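Local atomic coordinates of SYE1 (Shewanella oneidensis, PDB entry 4AWT), a protein that binds FMN and probably catalyses NAD(P)H-dependent reduction of activated carbon-carbon double bonds, as Old Yellow Enzymes do. Residues G205-E208 against N209-F213; A257-K261 against H262-Y266; D215-V218 against A219-D223; W102-G105 against R106-P110. The protein carries 1 engineered substitution. All blocks are in the same frame, centred on the assembly; numbering follows the deposited sequence.

Interaction 1. Residues G205-E208 against N209-F213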
loop_
_atom_site.group_PDB
_atom_site.type_symbol
_atom_site.label_atom_id
_atom_site.label_comp_id
_atom_site.label_asym_id
_atom_site.label_seq_id
_atom_site.Cartn_x
_atom_site.Cartn_y
_atom_site.Cartn_z
ATOM N N GLY A 205 -9.619 -12.374 19.278
ATOM C CA GLY A 205 -10.639 -11.954 20.211
ATOM C C GLY A 205 -10.456 -10.530 20.689
ATOM O O GLY A 205 -10.981 -9.541 20.106
ATOM N N SER A 206 -9.655 -10.447 21.738
ATOM C CA SER A 206 -9.517 -9.098 22.281
ATOM C C SER A 206 -8.835 -8.118 21.336
ATOM O O SER A 206 -8.195 -8.530 20.372
ATOM C CB SER A 206 -8.708 -9.163 23.564
ATOM O OG SER A 206 -7.332 -9.419 23.251
ATOM N N LEU A 207 -8.972 -6.862 21.644
ATOM C CA LEU A 207 -8.304 -5.830 20.834
ATOM C C LEU A 207 -6.803 -6.009 20.867
ATOM O O LEU A 207 -6.147 -5.984 19.820
ATOM C CB LEU A 207 -8.722 -4.458 21.387
ATOM C CG LEU A 207 -8.020 -3.290 20.691
ATOM C CD1 LEU A 207 -8.193 -3.306 19.174
ATOM C CD2 LEU A 207 -8.557 -2.010 21.358
ATOM N N GLU A 208 -6.222 -6.196 22.046
ATOM C CA GLU A 208 -4.787 -6.419 22.149
ATOM C C GLU A 208 -4.374 -7.584 21.273
ATOM O O GLU A 208 -3.344 -7.540 20.565
ATOM C CB GLU A 208 -4.449 -6.738 23.618
ATOM C CG GLU A 208 -3.005 -7.048 23.903
ATOM C CD GLU A 208 -2.670 -7.616 25.254
ATOM O OE1 GLU A 208 -3.297 -7.283 26.290
ATOM O OE2 GLU A 208 -1.708 -8.432 25.363
ATOM N N ASN A 209 -5.135 -8.668 21.313
ATOM C CA ASN A 209 -4.783 -9.854 20.537
ATOM C C ASN A 209 -4.890 -9.589 19.051
ATOM O O ASN A 209 -4.066 -10.062 18.266
ATOM C CB ASN A 209 -5.623 -11.008 20.961
ATOM C CG ASN A 209 -5.261 -11.587 22.299
ATOM O OD1 ASN A 209 -4.342 -11.119 22.974
ATOM N ND2 ASN A 209 -5.969 -12.628 22.671
ATOM N N ARG A 210 -5.940 -8.871 18.632
ATOM C CA ARG A 210 -6.124 -8.605 17.195
ATOM C C ARG A 210 -5.028 -7.684 16.681
ATOM O O ARG A 210 -4.720 -7.809 15.462
ATOM C CB ARG A 210 -7.483 -7.989 16.937
ATOM C CG ARG A 210 -8.613 -8.988 17.023
ATOM C CD ARG A 210 -9.974 -8.385 16.698
ATOM N NE ARG A 210 -10.494 -7.523 17.747
ATOM C CZ ARG A 210 -10.632 -6.210 17.773
ATOM N NH1 ARG A 210 -10.242 -5.442 16.757
ATOM N NH2 ARG A 210 -11.155 -5.637 18.855
ATOM N N LEU A 211 -4.444 -6.852 17.489
ATOM C CA LEU A 211 -3.342 -5.988 17.068
ATOM C C LEU A 211 -1.998 -6.661 17.174
ATOM O O LEU A 211 -0.980 -6.082 16.754
ATOM C CB LEU A 211 -3.331 -4.682 17.865
ATOM C CG LEU A 211 -4.573 -3.807 17.658
ATOM C CD1 LEU A 211 -4.495 -2.579 18.518
ATOM C CD2 LEU A 211 -4.762 -3.426 16.212
ATOM N N ARG A 212 -1.921 -7.874 17.705
ATOM C CA ARG A 212 -0.638 -8.510 18.010
ATOM C C ARG A 212 0.155 -8.805 16.751
ATOM O O ARG A 212 1.380 -8.594 16.736
ATOM C CB ARG A 212 -0.883 -9.787 18.834
ATOM C CG ARG A 212 0.435 -10.371 19.334
ATOM C CD ARG A 212 0.164 -11.653 20.151
ATOM N NE ARG A 212 -0.776 -11.436 21.241
ATOM C CZ ARG A 212 -0.556 -10.831 22.356
ATOM N NH1 ARG A 212 0.658 -10.384 22.652
ATOM N NH2 ARG A 212 -1.587 -10.678 23.206
ATOM N N PHE A 213 -0.467 -9.329 15.707
ATOM C CA PHE A 213 0.273 -9.655 14.495
ATOM C C PHE A 213 0.871 -8.380 13.895
ATOM O O PHE A 213 2.049 -8.336 13.546
ATOM C CB PHE A 213 -0.611 -10.398 13.521
ATOM C CG PHE A 213 0.105 -10.939 12.316
ATOM C CD1 PHE A 213 1.203 -11.751 12.426
ATOM C CD2 PHE A 213 -0.363 -10.638 11.042
ATOM C CE1 PHE A 213 1.827 -12.263 11.292
ATOM C CE2 PHE A 213 0.259 -11.157 9.919
ATOM C CZ PHE A 213 1.322 -12.011 10.054
#

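Interaction 2. Residues A257-K261 against H262-Y266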
loop_
_atom_site.group_PDB
_atom_site.type_symbol
_atom_site.label_atom_id
_atom_site.label_comp_id
_atom_site.label_asym_id
_atom_site.label_seq_id
_atom_site.Cartn_x
_atom_site.Cartn_y
_atom_site.Cartn_z
ATOM N N ALA A 257 -1.999 4.415 18.146
ATOM C CA ALA A 257 -1.163 4.593 19.304
ATOM C C ALA A 257 -0.080 3.509 19.415
ATOM O O ALA A 257 1.054 3.802 19.821
ATOM C CB ALA A 257 -2.025 4.569 20.571
ATOM N N LEU A 258 -0.404 2.286 19.028
ATOM C CA LEU A 258 0.579 1.210 18.989
ATOM C C LEU A 258 1.702 1.559 18.044
ATOM O O LEU A 258 2.912 1.386 18.323
ATOM C CB LEU A 258 -0.171 -0.053 18.579
ATOM C CG LEU A 258 0.544 -1.386 18.457
ATOM C CD1 LEU A 258 -0.410 -2.552 18.631
ATOM C CD2 LEU A 258 1.171 -1.546 17.076
ATOM N N LEU A 259 1.327 2.028 16.852
ATOM C CA LEU A 259 2.323 2.372 15.858
ATOM C C LEU A 259 3.162 3.574 16.271
ATOM O O LEU A 259 4.344 3.664 15.987
ATOM C CB LEU A 259 1.623 2.565 14.521
ATOM C CG LEU A 259 0.967 1.281 13.963
ATOM C CD1 LEU A 259 0.165 1.637 12.712
ATOM C CD2 LEU A 259 2.006 0.216 13.662
ATOM N N ASN A 260 2.513 4.509 16.995
ATOM C CA ASN A 260 3.228 5.634 17.564
ATOM C C ASN A 260 4.340 5.141 18.501
ATOM O O ASN A 260 5.433 5.703 18.522
ATOM C CB ASN A 260 2.260 6.527 18.290
ATOM C CG ASN A 260 2.880 7.852 18.626
ATOM O OD1 ASN A 260 3.187 8.623 17.688
ATOM N ND2 ASN A 260 3.112 8.148 19.876
ATOM N N LYS A 261 4.041 4.125 19.304
ATOM C CA LYS A 261 5.014 3.546 20.250
ATOM C C LYS A 261 6.251 3.030 19.518
ATOM O O LYS A 261 7.374 3.116 19.991
ATOM C CB LYS A 261 4.433 2.390 21.034
ATOM C CG LYS A 261 3.490 2.704 22.156
ATOM C CD LYS A 261 3.188 1.625 23.168
ATOM C CE LYS A 261 2.902 2.261 24.529
ATOM N NZ LYS A 261 2.528 1.250 25.580
ATOM N N HIS A 262 6.029 2.436 18.347
ATOM C CA HIS A 262 7.117 1.971 17.497
ATOM C C HIS A 262 7.841 3.080 16.773
ATOM O O HIS A 262 8.877 2.812 16.145
ATOM C CB HIS A 262 6.602 0.970 16.466
ATOM C CG HIS A 262 6.270 -0.373 17.014
ATOM N ND1 HIS A 262 7.245 -1.286 17.353
ATOM C CD2 HIS A 262 5.105 -0.948 17.252
ATOM C CE1 HIS A 262 6.656 -2.357 17.777
ATOM N NE2 HIS A 262 5.347 -2.216 17.726
ATOM N N ARG A 263 7.318 4.304 16.811
ATOM C CA ARG A 263 7.964 5.453 16.211
ATOM C C ARG A 263 8.078 5.289 14.690
ATOM O O ARG A 263 9.013 5.812 14.060
ATOM C CB ARG A 263 9.303 5.827 16.854
ATOM C CG ARG A 263 9.125 6.187 18.335
ATOM C CD ARG A 263 8.363 7.489 18.512
ATOM N NE ARG A 263 8.411 8.016 19.880
ATOM C CZ ARG A 263 7.560 7.864 20.862
ATOM N NH1 ARG A 263 6.469 7.145 20.727
ATOM N NH2 ARG A 263 7.736 8.415 22.067
ATOM N N ILE A 264 7.121 4.637 14.071
ATOM C CA ILE A 264 7.139 4.510 12.627
ATOM C C ILE A 264 7.129 5.934 12.013
ATOM O O ILE A 264 6.567 6.867 12.576
ATOM C CB ILE A 264 6.004 3.665 12.072
ATOM C CG1 ILE A 264 4.627 4.254 12.268
ATOM C CG2 ILE A 264 6.093 2.217 12.630
ATOM C CD1 ILE A 264 3.526 3.568 11.506
ATOM N N VAL A 265 7.748 6.067 10.854
ATOM C CA VAL A 265 7.976 7.383 10.277
ATOM C C VAL A 265 6.714 8.002 9.702
ATOM O O VAL A 265 6.574 9.240 9.707
ATOM C CB VAL A 265 9.127 7.334 9.251
ATOM C CG1 VAL A 265 8.720 6.751 7.909
ATOM C CG2 VAL A 265 9.745 8.685 9.071
ATOM N N TYR A 266 5.795 7.201 9.202
ATOM C CA TYR A 266 4.496 7.717 8.749
ATOM C C TYR A 266 3.437 6.682 8.967
ATOM O O TYR A 266 3.690 5.455 8.954
ATOM C CB TYR A 266 4.544 8.197 7.312
ATOM C CG TYR A 266 4.605 7.210 6.173
ATOM C CD1 TYR A 266 3.523 6.406 5.833
ATOM C CD2 TYR A 266 5.709 7.138 5.360
ATOM C CE1 TYR A 266 3.550 5.549 4.769
ATOM C CE2 TYR A 266 5.743 6.353 4.230
ATOM C CZ TYR A 266 4.670 5.551 3.916
ATOM O OH TYR A 266 4.697 4.808 2.783
#

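Interaction 3. Residues D215-V218 against A219-D223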
loop_
_atom_site.group_PDB
_atom_site.type_symbol
_atom_site.label_atom_id
_atom_site.label_comp_id
_atom_site.label_asym_id
_atom_site.label_seq_id
_atom_site.Cartn_x
_atom_site.Cartn_y
_atom_site.Cartn_z
ATOM N N ASP A 215 1.652 -5.690 15.562
ATOM C CA ASP A 215 2.710 -5.306 16.445
ATOM C C ASP A 215 4.009 -6.044 16.145
ATOM O O ASP A 215 5.088 -5.478 16.082
ATOM C CB ASP A 215 2.262 -5.542 17.894
ATOM C CG ASP A 215 3.218 -5.008 18.911
ATOM O OD1 ASP A 215 3.679 -3.890 18.800
ATOM O OD2 ASP A 215 3.320 -5.643 19.953
ATOM N N GLU A 216 3.886 -7.379 16.004
ATOM C CA GLU A 216 5.040 -8.206 15.816
ATOM C C GLU A 216 5.694 -8.017 14.464
ATOM O O GLU A 216 6.933 -8.036 14.331
ATOM C CB GLU A 216 4.662 -9.675 16.042
ATOM C CG GLU A 216 4.306 -9.939 17.501
ATOM C CD GLU A 216 3.852 -11.346 17.807
ATOM O OE1 GLU A 216 3.722 -12.141 16.856
ATOM O OE2 GLU A 216 3.581 -11.661 18.972
ATOM N N VAL A 217 4.882 -7.833 13.409
ATOM C CA VAL A 217 5.429 -7.536 12.093
ATOM C C VAL A 217 6.172 -6.207 12.119
ATOM O O VAL A 217 7.293 -6.105 11.634
ATOM C CB VAL A 217 4.334 -7.580 11.016
ATOM C CG1 VAL A 217 4.890 -7.062 9.683
ATOM C CG2 VAL A 217 3.764 -8.964 10.830
ATOM N N VAL A 218 5.535 -5.159 12.684
ATOM C CA VAL A 218 6.189 -3.851 12.752
ATOM C C VAL A 218 7.470 -3.937 13.549
ATOM O O VAL A 218 8.479 -3.351 13.172
ATOM C CB VAL A 218 5.223 -2.790 13.249
ATOM C CG1 VAL A 218 5.935 -1.481 13.541
ATOM C CG2 VAL A 218 4.109 -2.587 12.229
ATOM N N ALA A 219 7.452 -4.666 14.671
ATOM C CA ALA A 219 8.684 -4.772 15.452
ATOM C C ALA A 219 9.806 -5.349 14.628
ATOM O O ALA A 219 10.941 -4.875 14.713
ATOM C CB ALA A 219 8.445 -5.663 16.685
ATOM N N ALA A 220 9.518 -6.376 13.828
ATOM C CA ALA A 220 10.535 -6.987 13.011
ATOM C C ALA A 220 11.037 -6.048 11.916
ATOM O O ALA A 220 12.227 -5.983 11.630
ATOM C CB ALA A 220 10.010 -8.264 12.396
ATOM N N LEU A 221 10.113 -5.298 11.293
ATOM C CA LEU A 221 10.509 -4.338 10.257
ATOM C C LEU A 221 11.403 -3.273 10.812
ATOM O O LEU A 221 12.430 -2.910 10.208
ATOM C CB LEU A 221 9.244 -3.743 9.634
ATOM C CG LEU A 221 8.373 -4.705 8.861
ATOM C CD1 LEU A 221 7.018 -4.075 8.577
ATOM C CD2 LEU A 221 9.025 -5.131 7.556
ATOM N N VAL A 222 11.018 -2.719 11.984
ATOM C CA VAL A 222 11.840 -1.705 12.618
ATOM C C VAL A 222 13.181 -2.259 12.993
ATOM O O VAL A 222 14.220 -1.593 12.837
ATOM C CB VAL A 222 11.073 -1.145 13.830
ATOM C CG1 VAL A 222 11.994 -0.322 14.711
ATOM C CG2 VAL A 222 9.859 -0.347 13.390
ATOM N N ASP A 223 13.195 -3.480 13.555
ATOM C CA ASP A 223 14.512 -4.067 13.904
ATOM C C ASP A 223 15.388 -4.228 12.691
ATOM O O ASP A 223 16.596 -4.047 12.777
ATOM C CB ASP A 223 14.254 -5.422 14.565
ATOM C CG ASP A 223 15.421 -6.045 15.224
ATOM O OD1 ASP A 223 15.965 -5.367 16.128
ATOM O OD2 ASP A 223 15.779 -7.207 14.917
#

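Interaction 4. Residues W102-G105 against R106-P110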
loop_
_atom_site.group_PDB
_atom_site.type_symbol
_atom_site.label_atom_id
_atom_site.label_comp_id
_atom_site.label_asym_id
_atom_site.label_seq_id
_atom_site.Cartn_x
_atom_site.Cartn_y
_atom_site.Cartn_z
ATOM N N TRP A 102 3.780 -6.426 0.646
ATOM C CA TRP A 102 2.422 -6.942 0.511
ATOM C C TRP A 102 2.333 -8.425 0.889
ATOM O O TRP A 102 3.087 -9.254 0.375
ATOM C CB TRP A 102 1.938 -6.794 -0.927
ATOM C CG TRP A 102 0.468 -6.657 -1.121
ATOM C CD1 TRP A 102 -0.542 -6.539 -0.216
ATOM C CD2 TRP A 102 -0.133 -6.545 -2.412
ATOM N NE1 TRP A 102 -1.737 -6.350 -0.872
ATOM C CE2 TRP A 102 -1.506 -6.328 -2.209
ATOM C CE3 TRP A 102 0.374 -6.572 -3.717
ATOM C CZ2 TRP A 102 -2.375 -6.133 -3.286
ATOM C CZ3 TRP A 102 -0.507 -6.363 -4.758
ATOM C CH2 TRP A 102 -1.820 -6.157 -4.545
ATOM N N HIS A 103 1.320 -8.744 1.689
ATOM C CA HIS A 103 0.807 -10.113 1.810
ATOM C C HIS A 103 -0.703 -9.990 1.780
ATOM O O HIS A 103 -1.307 -9.338 2.631
ATOM C CB HIS A 103 1.270 -10.832 3.076
ATOM C CG HIS A 103 1.032 -12.318 3.034
ATOM N ND1 HIS A 103 -0.123 -12.872 2.699
ATOM C CD2 HIS A 103 1.941 -13.296 3.256
ATOM C CE1 HIS A 103 0.024 -14.178 2.740
ATOM N NE2 HIS A 103 1.271 -14.477 3.078
ATOM N N VAL A 104 -1.318 -10.612 0.772
ATOM C CA VAL A 104 -2.744 -10.497 0.566
ATOM C C VAL A 104 -3.589 -11.404 1.438
ATOM O O VAL A 104 -4.819 -11.230 1.496
ATOM C CB VAL A 104 -3.107 -10.754 -0.904
ATOM C CG1 VAL A 104 -2.412 -9.751 -1.818
ATOM C CG2 VAL A 104 -2.818 -12.210 -1.288
ATOM N N GLY A 105 -3.024 -12.388 2.083
ATOM C CA GLY A 105 -3.762 -13.358 2.865
ATOM C C GLY A 105 -4.772 -14.026 2.007
ATOM O O GLY A 105 -4.481 -14.582 0.938
ATOM N N ARG A 106 -6.052 -13.981 2.437
ATOM C CA ARG A 106 -7.113 -14.689 1.759
ATOM C C ARG A 106 -7.597 -14.040 0.489
ATOM O O ARG A 106 -8.435 -14.625 -0.215
ATOM C CB ARG A 106 -8.329 -14.847 2.695
ATOM C CG ARG A 106 -9.071 -13.547 2.914
ATOM C CD ARG A 106 -10.096 -13.691 4.020
ATOM N NE ARG A 106 -10.741 -12.422 4.273
ATOM C CZ ARG A 106 -11.741 -12.248 5.098
ATOM N NH1 ARG A 106 -12.232 -13.241 5.815
ATOM N NH2 ARG A 106 -12.244 -11.006 5.236
ATOM N N VAL A 107 -7.116 -12.830 0.161
ATOM C CA VAL A 107 -7.592 -12.136 -1.048
ATOM C C VAL A 107 -6.696 -12.533 -2.208
ATOM O O VAL A 107 -5.817 -11.805 -2.648
ATOM C CB VAL A 107 -7.678 -10.632 -0.821
ATOM C CG1 VAL A 107 -8.240 -9.969 -2.057
ATOM C CG2 VAL A 107 -8.510 -10.295 0.397
ATOM N N THR A 108 -6.902 -13.766 -2.663
ATOM C CA THR A 108 -6.141 -14.363 -3.741
ATOM C C THR A 108 -6.904 -15.595 -4.223
ATOM O O THR A 108 -7.992 -15.937 -3.783
ATOM C CB THR A 108 -4.713 -14.657 -3.312
ATOM O OG1 THR A 108 -3.964 -14.970 -4.488
ATOM C CG2 THR A 108 -4.615 -15.780 -2.290
ATOM N N HIS A 109 -6.291 -16.230 -5.194
ATOM C CA HIS A 109 -6.777 -17.451 -5.812
ATOM C C HIS A 109 -5.584 -18.382 -5.917
ATOM O O HIS A 109 -4.480 -17.886 -6.191
ATOM C CB HIS A 109 -7.361 -17.142 -7.183
ATOM C CG HIS A 109 -7.987 -18.279 -7.835
ATOM N ND1 HIS A 109 -7.350 -19.200 -8.524
ATOM C CD2 HIS A 109 -9.280 -18.647 -7.948
ATOM C CE1 HIS A 109 -8.098 -20.150 -8.990
ATOM N NE2 HIS A 109 -9.348 -19.823 -8.667
ATOM N N PRO A 110 -5.751 -19.686 -5.762
ATOM C CA PRO A 110 -4.634 -20.623 -5.907
ATOM C C PRO A 110 -3.790 -20.424 -7.146
ATOM O O PRO A 110 -2.571 -20.669 -7.120
ATOM C CB PRO A 110 -5.344 -22.013 -5.861
ATOM C CG PRO A 110 -6.456 -21.703 -4.900
ATOM C CD PRO A 110 -6.995 -20.375 -5.358
#

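Interaction 1. Residues G205-E208 against N209-F213
The R210 guanidinium carries the CA of L207 over one face, 3.5 Å from its NH2, and the carbonyl oxygen of G205 at its edge. NE of R210 gives a hydrogen bond to G205 O (3.1 Å, 160° at the hydrogen); the oxygen lies in the guanidinium plane, whereas NE stands above the carbonyl plane. A bend at chi3 (-73°) turns the arginine back toward the start of the helix, where its chain crosses the L207 side chain at about a right angle. NH2 of R210 bonds to the ethyl hydrogen carbonate, and NH1 to I192 O and T251 OG1.

R212 presents its edge to two acceptors. NH2 reaches OD1 of N209 (2.8 Å), nearly in the guanidinium plane, and forms a salt bridge with OE2 of E208 (3.1 Å), which it meets from above the carboxylate plane. The two planes are 63° apart, so the pair is not a flat, two-pronged one.

L207 CD1 packs on L211 CD1 at 3.8 Å, one turn on. At the helix start, S206 O accepts from R210 N. S206 is the N-cap residue, and its OG to N209 N bond (3.0 Å) is the capping bond, characteristic of the first turn of a helix; here it opens the short helix 207-210 ahead of helix 212-225 in a TIM barrel, and the turn forms part of the ethyl hydrogen carbonate pocket.

Interaction 2. Residues A257-K261 against H262-Y266
H262 N closes the last regular helical bond on L258 O (3.3 Å), after which R263, with a positive phi of 63°, leaves the helix and its N turns back to N260 O (2.9 Å).

The R263 side chain reaches the same carbonyl. A bend at chi2 (-69°) curls the chain back over the helix end, and NH1 meets N260 O at 2.8 Å with 162° at the hydrogen. That oxygen lies exactly in the guanidinium plane, yet neither donor lies in the carbonyl plane: NH1 and the backbone N approach it from opposite faces. One acceptor near the helix C-terminus is thus gripped twice, and the positive group lies where the helix dipole would be expected to favour it. OD1 of the N260 amide accepts from Q293 N.

H262 and L258 lie side by side, pointing the same way. The leucine CD2 comes to the edge of the imidazole, in its plane, 4.0 Å from H262 CD2, while the far nitrogen NE2 is bonded to D215 of helix 212-225. On the buried side I264 CD1 packs against L259 CB (3.7 Å), the two side chains crossing obliquely. Both also rest on V232 of strand 230-234 and on V218.

The backbone forms a Schellman motif: R263 has positive phi, and main-chain N-H groups, R263 N to N260 O among them, turn back into the last turn. The NH1 bond is an addition to it. The motif ends helix 248-261 and sends the chain into strand 266-270, an alpha-to-beta connection of the TIM barrel.

Interaction 3. Residues D215-V218 against A219-D223
V217 holds CG1 anti to its own nitrogen (chi1 172°), and L221 sets CG beside the backbone N (chi1 -66°); these settings bring V217 CG1 to L221 CD1 at 3.8 Å, with the two side chains side by side and pointing the same way. This is i to i+4 packing along helix 212-225 of the TIM barrel, on the face turned toward the strands: both residues touch L180 of strand 177-181. Helix 153-172 borders them as well, through Y163 against V217 and A167 against L221.

The second pair is more widely spaced. V218 and V222 lie at a slant to each other, and CG1 of the former stands 4.1 Å from CG2 of the latter. V218 also touches L180 and H262, the latter in the loop after helix 248-261, so one valine meets both the barrel wall and the neighbouring helix-to-strand loop.

Successive i to i+4 backbone bonds fix the spacing of these side chains. A219 N donates to D215 O at 2.9 Å, and A220 N to E216 O at 3.1 Å. Two acidic side chains find partners in adjoining parts of the fold: E216 bonds to the hydroxyl of Y203, and D223 forms a salt bridge with R164 of helix 153-172. The straightest link of the set is V222 N to V218 O, 2.9 Å long with 173° at the hydrogen.

Interaction 4. Residues W102-G105 against R106-P110
V104 and T108 set their side chains at about a right angle, with CG2 of the valine 3.7 Å from CB of the threonine. V104 CG2 takes the place between its backbone N and carbonyl carbon, which brings it over the chain that returns after the turn, 3.3 Å from V107 O. The threonine methyl CG2 lies 3.4 Å from G105 O, while its hydroxyl bonds to K66 O. The other valine methyl, CG1, sits 3.5 Å above one face of the W102 ring, displaced toward the rim. V104 thus fills the space between the indole and the returning chain.

H103 fixes the opening of the turn: ND1 accepts from G105 N at 3.0 Å, with that nitrogen in the plane of the imidazole.

The R106 chain is extended from CG to NE, and its NH1 bonds to L124 O. Q190 grips the turn at two points, with NE2 donating to V104 O and OE1 accepting from R106 N.

V107 N closes the reversal on V104 O (3.1 Å, 165° at the hydrogen). G105, with positive phi (57°) at the second position, and this bond fit a type II' beta turn, overlapped at V107 by an inverse gamma turn, whose T108 N to R106 O bond is weak; together they redirect the buried loop that leaves barrel strand 96-102, with the V104 side chain about 8 Å from the bound FMN.

From the N terminus, interaction 4 comes first, reversing the chain in the loop after strand 96-102. Interaction 1 follows, starting helix 207-210 and running into helix 212-225, where interaction 3 continues directly. Interaction 2 comes last, closing helix 248-261 before strand 266-270. All four are local and run in series, none nesting or crossing another. Interactions 1 and 2 meet where L211 CB packs on L258 CD1 (3.7 Å). Interactions 2 and 3 join more broadly, through a probable hydrogen bond from H262 NE2 to D215 OD1 and through V218, tying neighbouring barrel helices together. Interaction 4 stands apart, its nearest atoms about 7 Å from interaction 1.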